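Local coordinates for putative MCP-type signal transduction protein (Campylobacter jejuni subsp. jejuni serotype O:2, PDB 4WY9) that probably senses chemical cues in the periplasm through a tandem-PAS domain and relays them as a chemotaxis receptor, at residues T99-F104 with A124-A129; T79-I84 with F104-A109. All blocks are in the same frame, centred on the assembly; numbering follows the deposited sequence. Where two conformers were deposited one is given.

Contact 1 of 2, residues T99-F104 with A124-A129; sequences TQSGKF and ASDEIA
Ala124, small enough to lie against the turn, brings its CB within 4.3 Å of Thr99 CG2. Ser125 turns its side chain from Thr99 and N-caps the short helix 126-129, its OG accepting from Glu127 N; the same Thr99 methyl rests on its carbonyl carbon. Asp126 carries the contact. Its CG stands beside its own backbone N (chi1 -78°), which carries the carboxylate across to the type I turn Thr99-Gly102. Thr99 OG1 donates to Asp126 OD1 at 2.6 Å, coming from above the carboxylate plane (42° out of it), while accepting from Lys103 N. Ser101 N adds a weak bond to Asp126 OD2, and Ser101 OG lies 3.0 Å from both Asp126 OD1 and OD2. A short-chain acid with two oxygens suits this cluster of donors. One water accepts from both Gln100 N and Asp126 N; another accepts from Lys103 NZ and donates weakly to Asp126 OD1. NZ and OD1 are 4.5 Å apart, so the lysine charge would probably favour the ionised carboxylate. Ala129 ends the segment, its CB 3.7 Å from Lys103 CD. On the sheet side, Thr99, Ala124 and Ile128 pack on Val105 of strand 104-110, while Lys103 and Ala129 touch Tyr82 of strand 78-83.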
# COMPACT_ATOMS: atom_id res chain seq x y z
N THR A 99 -0.57 -2.13 23.41
CA THR A 99 -0.92 -3.39 22.79
C THR A 99 -1.09 -4.46 23.85
O THR A 99 -0.78 -4.24 25.03
CB THR A 99 0.12 -3.83 21.76
OG1 THR A 99 1.30 -4.29 22.47
CG2 THR A 99 0.48 -2.71 20.80
N GLN A 100 -1.50 -5.64 23.44
CA GLN A 100 -1.70 -6.74 24.38
C GLN A 100 -0.40 -7.13 25.08
O GLN A 100 -0.42 -7.61 26.20
CB GLN A 100 -2.29 -7.96 23.68
CG GLN A 100 -3.69 -7.73 23.18
CD GLN A 100 -4.73 -8.24 24.15
OE1 GLN A 100 -4.53 -9.22 24.92
NE2 GLN A 100 -5.89 -7.60 24.11
N SER A 101 0.74 -6.92 24.42
CA SER A 101 2.04 -7.24 25.00
C SER A 101 2.71 -6.01 25.59
O SER A 101 3.91 -6.05 25.93
CB SER A 101 2.96 -7.91 23.99
OG SER A 101 3.35 -7.01 22.98
N GLY A 102 1.96 -4.93 25.76
CA GLY A 102 2.48 -3.74 26.45
C GLY A 102 3.37 -2.87 25.61
O GLY A 102 4.07 -1.99 26.12
N LYS A 103 3.36 -3.07 24.30
CA LYS A 103 4.06 -2.16 23.42
C LYS A 103 3.29 -0.86 23.26
O LYS A 103 2.07 -0.83 23.39
CB LYS A 103 4.31 -2.79 22.05
CG LYS A 103 5.33 -3.92 22.16
CD LYS A 103 5.72 -4.48 20.86
CE LYS A 103 6.88 -5.45 21.10
NZ LYS A 103 6.41 -6.66 21.76
N PHE A 104 4.01 0.21 22.97
CA PHE A 104 3.41 1.52 22.84
C PHE A 104 3.18 1.87 21.38
O PHE A 104 4.11 2.08 20.61
CB PHE A 104 4.28 2.60 23.50
CG PHE A 104 3.65 3.96 23.45
CD1 PHE A 104 2.70 4.33 24.40
CD2 PHE A 104 3.95 4.85 22.43
CE1 PHE A 104 2.09 5.55 24.34
CE2 PHE A 104 3.35 6.09 22.38
CZ PHE A 104 2.42 6.43 23.33
N ALA A 124 -4.80 0.17 19.91
CA ALA A 124 -3.64 -0.36 19.23
C ALA A 124 -3.47 -1.84 19.41
O ALA A 124 -3.92 -2.41 20.41
CB ALA A 124 -2.40 0.33 19.65
N SER A 125 -2.80 -2.47 18.46
CA SER A 125 -2.62 -3.88 18.44
C SER A 125 -1.22 -4.25 18.08
O SER A 125 -0.53 -3.50 17.39
CB SER A 125 -3.59 -4.49 17.36
OG SER A 125 -3.13 -5.60 16.81
N ASP A 126 -0.77 -5.42 18.53
CA ASP A 126 0.54 -5.92 18.15
C ASP A 126 0.66 -6.20 16.67
O ASP A 126 1.78 -6.38 16.15
CB ASP A 126 0.88 -7.17 18.98
CG ASP A 126 1.34 -6.78 20.39
OD1 ASP A 126 2.14 -5.85 20.51
OD2 ASP A 126 0.88 -7.40 21.36
N GLU A 127 -0.45 -6.26 15.95
CA GLU A 127 -0.41 -6.40 14.50
C GLU A 127 0.45 -5.29 13.89
O GLU A 127 1.15 -5.49 12.91
CB GLU A 127 -1.80 -6.37 13.92
CG GLU A 127 -1.89 -6.60 12.44
CD GLU A 127 -3.28 -7.05 11.99
OE1 GLU A 127 -4.01 -6.21 11.55
OE2 GLU A 127 -3.62 -8.21 12.20
N ILE A 128 0.42 -4.10 14.51
CA ILE A 128 1.22 -2.99 14.01
C ILE A 128 2.71 -3.21 14.29
O ILE A 128 3.55 -3.07 13.40
CB ILE A 128 0.76 -1.65 14.63
CG1 ILE A 128 -0.68 -1.33 14.25
CG2 ILE A 128 1.70 -0.51 14.19
CD1 ILE A 128 -0.93 -1.20 12.78
N ALA A 129 3.04 -3.57 15.52
CA ALA A 129 4.41 -3.76 15.91
C ALA A 129 5.08 -4.88 15.15
O ALA A 129 6.28 -4.86 14.93
CB ALA A 129 4.53 -3.98 17.41
O HOH W 1 -2.31 -6.50 20.77
O HOH W 2 4.53 -7.11 19.70

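Contact 2 of 2, residues T79-I84 with F104-A109; sequences TYLYLI and FVMLYA
Strands 78-83 and 104-110 are antiparallel neighbours in the sheet of the membrane-distal PAS-like module, and here five backbone bonds join them. Thr79 pairs with Tyr108 and Leu81 with Met106 as hydrogen-bonded pairs, each with two N-H...O bonds; Tyr108 N to Thr79 O is 2.8 Å. Leu83 N reaches Phe104 O at 3.1 Å. Between them, Tyr80 with Leu107 and Tyr82 with Val105 are non-hydrogen-bonded pairs, where CA-H groups approach carbonyls, as Tyr80 CA does Met106 O at 3.1 Å.

On the face bearing Leu81, Leu83, Phe104 and Met106, the branched end of Leu83 lies alongside the Phe104 ring, CD1 3.8 Å from Phe104 CE2. The flexible thioether of Met106 runs beside Leu81, its SD 4.1 Å from Leu81 CD2. Such apolar groups are fit for a buried face: Leu81 and Met106 pack on helix 59-70, and Phe104 also meets the rings of Phe90 and Phe97.

On the other face, a first torsion of 170° lays the Tyr82 ring beside the backbone of the partner strand, with Phe104 O in its plane, at the edge, 3.3 Å from Tyr82 CD1; Val105 CG2 is 3.8 Å from that same CD1. Tyr80 instead has chi1 46°, which takes its ring away from the partner strand and leaves CB to touch Leu107 CD1 at 3.9 Å. A tyrosine suits that place because its apolar ring can be buried while OH is hydrogen-bonded to Asn167 OD1.

Strand 78-83 thus lies between 104-110 and 179-188 in an antiparallel sheet, with helix 59-70 on one face and the short helix 126-129 on the other, as in the PAS-like Cache sensor fold.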
# COMPACT_ATOMS: atom_id res chain seq x y z
N THR A 79 -3.03 5.55 10.66
CA THR A 79 -1.74 6.14 10.91
C THR A 79 -1.27 5.61 12.25
O THR A 79 -2.07 5.44 13.16
CB THR A 79 -1.83 7.70 10.92
OG1 THR A 79 -2.12 8.17 9.55
CG2 THR A 79 -0.57 8.33 11.44
N TYR A 80 0.01 5.31 12.36
CA TYR A 80 0.53 4.79 13.64
C TYR A 80 1.91 5.28 13.97
O TYR A 80 2.76 5.44 13.10
CB TYR A 80 0.52 3.25 13.66
CG TYR A 80 1.05 2.61 12.40
CD1 TYR A 80 2.42 2.35 12.24
CD2 TYR A 80 0.20 2.27 11.36
CE1 TYR A 80 2.88 1.75 11.10
CE2 TYR A 80 0.67 1.69 10.19
CZ TYR A 80 2.02 1.44 10.07
OH TYR A 80 2.51 0.84 8.90
N LEU A 81 2.13 5.52 15.27
CA LEU A 81 3.43 5.78 15.84
C LEU A 81 3.73 4.69 16.84
O LEU A 81 3.06 4.58 17.87
CB LEU A 81 3.52 7.15 16.49
CG LEU A 81 4.88 7.45 17.13
CD1 LEU A 81 5.99 7.49 16.11
CD2 LEU A 81 4.84 8.76 17.89
N TYR A 82 4.76 3.90 16.56
CA TYR A 82 5.25 2.85 17.45
C TYR A 82 6.52 3.39 18.09
O TYR A 82 7.44 3.78 17.39
CB TYR A 82 5.49 1.57 16.66
CG TYR A 82 6.22 0.46 17.37
CD1 TYR A 82 6.04 0.19 18.72
CD2 TYR A 82 7.10 -0.36 16.66
CE1 TYR A 82 6.72 -0.84 19.34
CE2 TYR A 82 7.77 -1.38 17.27
CZ TYR A 82 7.60 -1.62 18.61
OH TYR A 82 8.29 -2.66 19.19
N LEU A 83 6.58 3.45 19.42
CA LEU A 83 7.79 3.84 20.12
C LEU A 83 8.34 2.64 20.89
O LEU A 83 7.60 2.01 21.64
CB LEU A 83 7.54 4.99 21.08
CG LEU A 83 7.09 6.30 20.42
CD1 LEU A 83 6.85 7.36 21.47
CD2 LEU A 83 8.09 6.82 19.43
N ILE A 84 9.62 2.33 20.72
CA ILE A 84 10.21 1.14 21.30
C ILE A 84 10.43 1.24 22.80
O ILE A 84 10.36 0.20 23.52
CB ILE A 84 11.57 0.80 20.62
CG1 ILE A 84 11.47 0.90 19.11
CG2 ILE A 84 12.08 -0.56 21.05
CD1 ILE A 84 12.85 0.93 18.45
N PHE A 104 4.01 0.21 22.97
CA PHE A 104 3.41 1.52 22.84
C PHE A 104 3.18 1.87 21.38
O PHE A 104 4.11 2.08 20.61
CB PHE A 104 4.28 2.60 23.50
CG PHE A 104 3.65 3.96 23.45
CD1 PHE A 104 2.70 4.33 24.40
CD2 PHE A 104 3.95 4.85 22.43
CE1 PHE A 104 2.09 5.55 24.34
CE2 PHE A 104 3.35 6.09 22.38
CZ PHE A 104 2.42 6.43 23.33
N VAL A 105 1.90 1.93 20.99
CA VAL A 105 1.50 2.24 19.63
C VAL A 105 0.33 3.22 19.68
O VAL A 105 -0.71 2.93 20.27
CB VAL A 105 1.12 0.98 18.82
CG1 VAL A 105 0.62 1.41 17.44
CG2 VAL A 105 2.26 -0.01 18.73
N MET A 106 0.52 4.40 19.11
CA MET A 106 -0.56 5.35 18.91
C MET A 106 -1.14 5.10 17.54
O MET A 106 -0.49 5.40 16.54
CB MET A 106 -0.05 6.78 19.01
CG MET A 106 0.65 7.07 20.34
SD MET A 106 1.57 8.64 20.38
CE MET A 106 0.25 9.77 20.62
N LEU A 107 -2.35 4.54 17.48
CA LEU A 107 -2.99 4.15 16.25
C LEU A 107 -4.23 5.00 16.03
O LEU A 107 -5.08 5.08 16.92
CB LEU A 107 -3.37 2.66 16.29
CG LEU A 107 -4.10 2.06 15.08
CD1 LEU A 107 -3.25 2.15 13.81
CD2 LEU A 107 -4.50 0.63 15.36
N TYR A 108 -4.34 5.60 14.84
CA TYR A 108 -5.45 6.47 14.50
C TYR A 108 -6.20 5.98 13.27
O TYR A 108 -5.57 5.52 12.31
CB TYR A 108 -4.93 7.90 14.28
CG TYR A 108 -4.39 8.51 15.55
CD1 TYR A 108 -3.09 8.31 15.95
CD2 TYR A 108 -5.21 9.30 16.36
CE1 TYR A 108 -2.63 8.86 17.13
CE2 TYR A 108 -4.75 9.83 17.53
CZ TYR A 108 -3.44 9.61 17.91
OH TYR A 108 -2.95 10.14 19.08
N ALA A 109 -7.52 6.09 13.30
CA ALA A 109 -8.40 5.84 12.19
C ALA A 109 -9.20 7.10 11.88
O ALA A 109 -9.21 8.06 12.65
CB ALA A 109 -9.36 4.69 12.49

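Contacts 1 and 2 lie with their centres about 9 Å apart, within the first PDC sensor domain. Along the chain come 79-84, then 99-104, which runs straight into 104-109 through the shared Phe104, and finally 124-129. Contact 2 is part of the sheet itself, whereas contact 1 ties the turn before strand 104-110 to the helix following strand 119-122. They meet directly where Ile128 CG2 packs on Tyr80 CD1 at 3.5 Å and Thr99 CG2 on Val105 CG2 at 3.8 Å. The loop and short helix thus cover part of the sheet face that bears Tyr80, Tyr82 and Val105, in a module that probably takes part in sensing.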